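Long-range contact in HigA antitoxin (Streptococcus pneumoniae TIGR4, PDB 6AF4), which probably binds DNA through a helix-turn-helix domain as the antitoxin of a HigBA toxin-antitoxin pair: residues Glu35-Ala39 with Val79-Lys85. Numbering follows the deposited sequence.
Sequences ELIEA and VLASLGK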
ATOM      1  N   GLU H  35      -2.340   0.265 -14.256  1.00 64.80           N
ATOM      2  CA  GLU H  35      -2.250  -1.186 -14.358  1.00 66.37           C
ATOM      3  C   GLU H  35      -3.591  -1.799 -14.750  1.00 68.04           C
ATOM      4  O   GLU H  35      -3.649  -2.692 -15.593  1.00 67.08           O
ATOM      5  CB  GLU H  35      -1.760  -1.791 -13.041  1.00 55.30           C
ATOM      6  CG  GLU H  35      -0.329  -1.422 -12.676  1.00 63.44           C
ATOM      7  CD  GLU H  35       0.692  -1.924 -13.685  1.00 71.86           C
ATOM      8  OE1 GLU H  35       0.395  -2.900 -14.406  1.00 73.20           O
ATOM      9  OE2 GLU H  35       1.795  -1.339 -13.753  1.00 76.64           O
ATOM     10  N   LEU H  36      -4.664  -1.304 -14.143  1.00 62.18           N
ATOM     11  CA  LEU H  36      -6.005  -1.792 -14.445  1.00 61.98           C
ATOM     12  C   LEU H  36      -6.421  -1.421 -15.864  1.00 69.49           C
ATOM     13  O   LEU H  36      -7.156  -2.159 -16.518  1.00 75.12           O
ATOM     14  CB  LEU H  36      -7.012  -1.241 -13.437  1.00 54.82           C
ATOM     15  CG  LEU H  36      -6.812  -1.753 -12.010  1.00 58.87           C
ATOM     16  CD1 LEU H  36      -7.792  -1.102 -11.056  1.00 66.49           C
ATOM     17  CD2 LEU H  36      -6.954  -3.261 -11.973  1.00 54.80           C
ATOM     18  N   ILE H  37      -5.948  -0.271 -16.334  1.00 68.47           N
ATOM     19  CA  ILE H  37      -6.247   0.185 -17.685  1.00 71.69           C
ATOM     20  C   ILE H  37      -5.408  -0.555 -18.727  1.00 72.79           C
ATOM     21  O   ILE H  37      -5.933  -1.026 -19.737  1.00 77.87           O
ATOM     22  CB  ILE H  37      -6.016   1.702 -17.823  1.00 74.92           C
ATOM     23  CG1 ILE H  37      -7.071   2.473 -17.029  1.00 68.96           C
ATOM     24  CG2 ILE H  37      -6.049   2.128 -19.282  1.00 73.87           C
ATOM     25  CD1 ILE H  37      -6.704   3.916 -16.781  1.00 67.87           C
ATOM     26  N   GLU H  38      -4.107  -0.668 -18.465  1.00 75.50           N
ATOM     27  CA  GLU H  38      -3.191  -1.360 -19.370  1.00 73.55           C
ATOM     28  C   GLU H  38      -3.448  -2.864 -19.386  1.00 77.60           C
ATOM     29  O   GLU H  38      -2.898  -3.588 -20.212  1.00 79.83           O
ATOM     30  CB  GLU H  38      -1.736  -1.085 -18.982  1.00 72.97           C
ATOM     31  CG  GLU H  38      -1.301   0.361 -19.184  1.00 82.82           C
ATOM     32  CD  GLU H  38       0.081   0.652 -18.621  1.00 89.04           C
ATOM     33  OE1 GLU H  38       0.262   0.537 -17.389  1.00 95.30           O
ATOM     34  OE2 GLU H  38       0.984   1.001 -19.411  1.00 95.49           O
ATOM     35  N   ALA H  39      -4.255  -3.337 -18.442  1.00 76.61           N
ATOM     36  CA  ALA H  39      -4.746  -4.708 -18.472  1.00 76.80           C
ATOM     37  C   ALA H  39      -5.971  -4.846 -19.380  1.00 81.88           C
ATOM     38  O   ALA H  39      -6.156  -5.876 -20.030  1.00 83.79           O
ATOM     39  CB  ALA H  39      -5.070  -5.186 -17.065  1.00 68.44           C
ATOM     40  N   VAL H  79      -4.157  -7.978  -6.382  1.00 56.05           N
ATOM     41  CA  VAL H  79      -4.531  -7.531  -7.718  1.00 56.83           C
ATOM     42  C   VAL H  79      -3.299  -7.330  -8.597  1.00 58.58           C
ATOM     43  O   VAL H  79      -3.283  -7.741  -9.758  1.00 61.92           O
ATOM     44  CB  VAL H  79      -5.345  -6.225  -7.662  1.00 53.44           C
ATOM     45  CG1 VAL H  79      -5.574  -5.677  -9.062  1.00 50.89           C
ATOM     46  CG2 VAL H  79      -6.670  -6.459  -6.949  1.00 49.71           C
ATOM     47  N   LEU H  80      -2.263  -6.715  -8.035  1.00 57.42           N
ATOM     48  CA  LEU H  80      -1.024  -6.477  -8.772  1.00 63.53           C
ATOM     49  C   LEU H  80      -0.328  -7.781  -9.162  1.00 58.59           C
ATOM     50  O   LEU H  80       0.244  -7.886 -10.247  1.00 55.02           O
ATOM     51  CB  LEU H  80      -0.070  -5.605  -7.950  1.00 54.81           C
ATOM     52  CG  LEU H  80      -0.429  -4.123  -7.812  1.00 56.78           C
ATOM     53  CD1 LEU H  80       0.587  -3.407  -6.935  1.00 54.56           C
ATOM     54  CD2 LEU H  80      -0.528  -3.458  -9.176  1.00 53.36           C
ATOM     55  N   ALA H  81      -0.379  -8.770  -8.273  1.00 58.97           N
ATOM     56  CA  ALA H  81       0.282 -10.053  -8.502  1.00 63.07           C
ATOM     57  C   ALA H  81      -0.270 -10.757  -9.736  1.00 60.83           C
ATOM     58  O   ALA H  81       0.478 -11.371 -10.497  1.00 60.81           O
ATOM     59  CB  ALA H  81       0.143 -10.944  -7.283  1.00 57.00           C
ATOM     60  N   SER H  82      -1.582 -10.660  -9.926  1.00 60.57           N
ATOM     61  CA  SER H  82      -2.236 -11.232 -11.097  1.00 61.06           C
ATOM     62  C   SER H  82      -1.746 -10.563 -12.377  1.00 64.15           C
ATOM     63  O   SER H  82      -1.732 -11.175 -13.447  1.00 67.76           O
ATOM     64  CB  SER H  82      -3.755 -11.091 -10.984  1.00 65.49           C
ATOM     65  OG  SER H  82      -4.223 -11.551  -9.729  1.00 72.52           O
ATOM     66  N   LEU H  83      -1.344  -9.302 -12.254  1.00 57.48           N
ATOM     67  CA  LEU H  83      -0.933  -8.500 -13.402  1.00 58.21           C
ATOM     68  C   LEU H  83       0.580  -8.515 -13.602  1.00 60.19           C
ATOM     69  O   LEU H  83       1.097  -7.900 -14.536  1.00 57.71           O
ATOM     70  CB  LEU H  83      -1.423  -7.057 -13.248  1.00 61.52           C
ATOM     71  CG  LEU H  83      -2.852  -6.717 -13.687  1.00 54.72           C
ATOM     72  CD1 LEU H  83      -3.876  -7.600 -13.010  1.00 60.86           C
ATOM     73  CD2 LEU H  83      -3.158  -5.258 -13.407  1.00 63.22           C
ATOM     74  N   GLY H  84       1.287  -9.208 -12.716  1.00 57.13           N
ATOM     75  CA  GLY H  84       2.726  -9.343 -12.841  1.00 51.79           C
ATOM     76  C   GLY H  84       3.520  -8.258 -12.144  1.00 62.10           C
ATOM     77  O   GLY H  84       4.727  -8.144 -12.349  1.00 67.34           O
ATOM     78  N   LYS H  85       2.849  -7.454 -11.324  1.00 63.55           N
ATOM     79  CA  LYS H  85       3.544  -6.437 -10.538  1.00 65.57           C
ATOM     80  C   LYS H  85       3.323  -6.632  -9.041  1.00 65.43           C
ATOM     81  O   LYS H  85       2.563  -7.511  -8.628  1.00 63.72           O
ATOM     82  CB  LYS H  85       3.088  -5.033 -10.946  1.00 62.05           C
ATOM     83  CG  LYS H  85       3.779  -4.476 -12.181  1.00 68.13           C
ATOM     84  CD  LYS H  85       3.063  -4.873 -13.457  1.00 65.75           C
ATOM     85  CE  LYS H  85       3.697  -4.200 -14.662  1.00 72.11           C
ATOM     86  NZ  LYS H  85       2.873  -4.366 -15.891  1.00 76.95           N
TER
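The carboxylate of E35 reaches the ammonium group of K85 through one of its two oxygens: OE1 lies 3.2 Å from NZ, a salt bridge whose hydrogen bond is weak, whereas OE2 of E35 is 3.9 Å from NZ of K85. Both oxygens also lie against CD and CE of the lysine. The acid therefore rests on the end of the lysine chain, and the two side chains run obliquely to each other. Each is bent at chi2 (-62° in E35, 88° in K85), which brings carboxylate and ammonium together. E38 offers a second negative charge, but its OE1 stays 5.8 Å from NZ of K85, so any effect on the lysine would probably be electrostatic alone.

Next to E35, L83 directs a single methyl at helix 20-40. Its CD2 is 3.8 Å from CB of E35 and 4.1 Å from CB of A39, spanning one helical turn, and it also rests against the backbone of E35. CD2 of L80 touches CG of E35 at 4.1 Å, with the side chains nearly perpendicular, so the two leucines line successive carbons of the glutamate. Helices 20-40 and 73-82 pack here within what is probably an XRE-type helix-turn-helix fold; L50 of helix 47-54 touches both L36 and L83. Helix 73-82 ends in a Schellman motif: G84 has a positive phi of 90°, N of K85 bonds to O of L80, and N of G84 bonds weakly to O of A81. N of L83 is a second donor to O of L80, from the opposite face of its plane. Strand 85-91 follows, pairing antiparallel with a strand of the second subunit.

Further back along helix 73-82, CD2 of L36 touches CG1 of V79 at 4.0 Å, again with crossed side chains. I61 of helix 58-65 touches both residues where helices 20-40 and 73-82 meet.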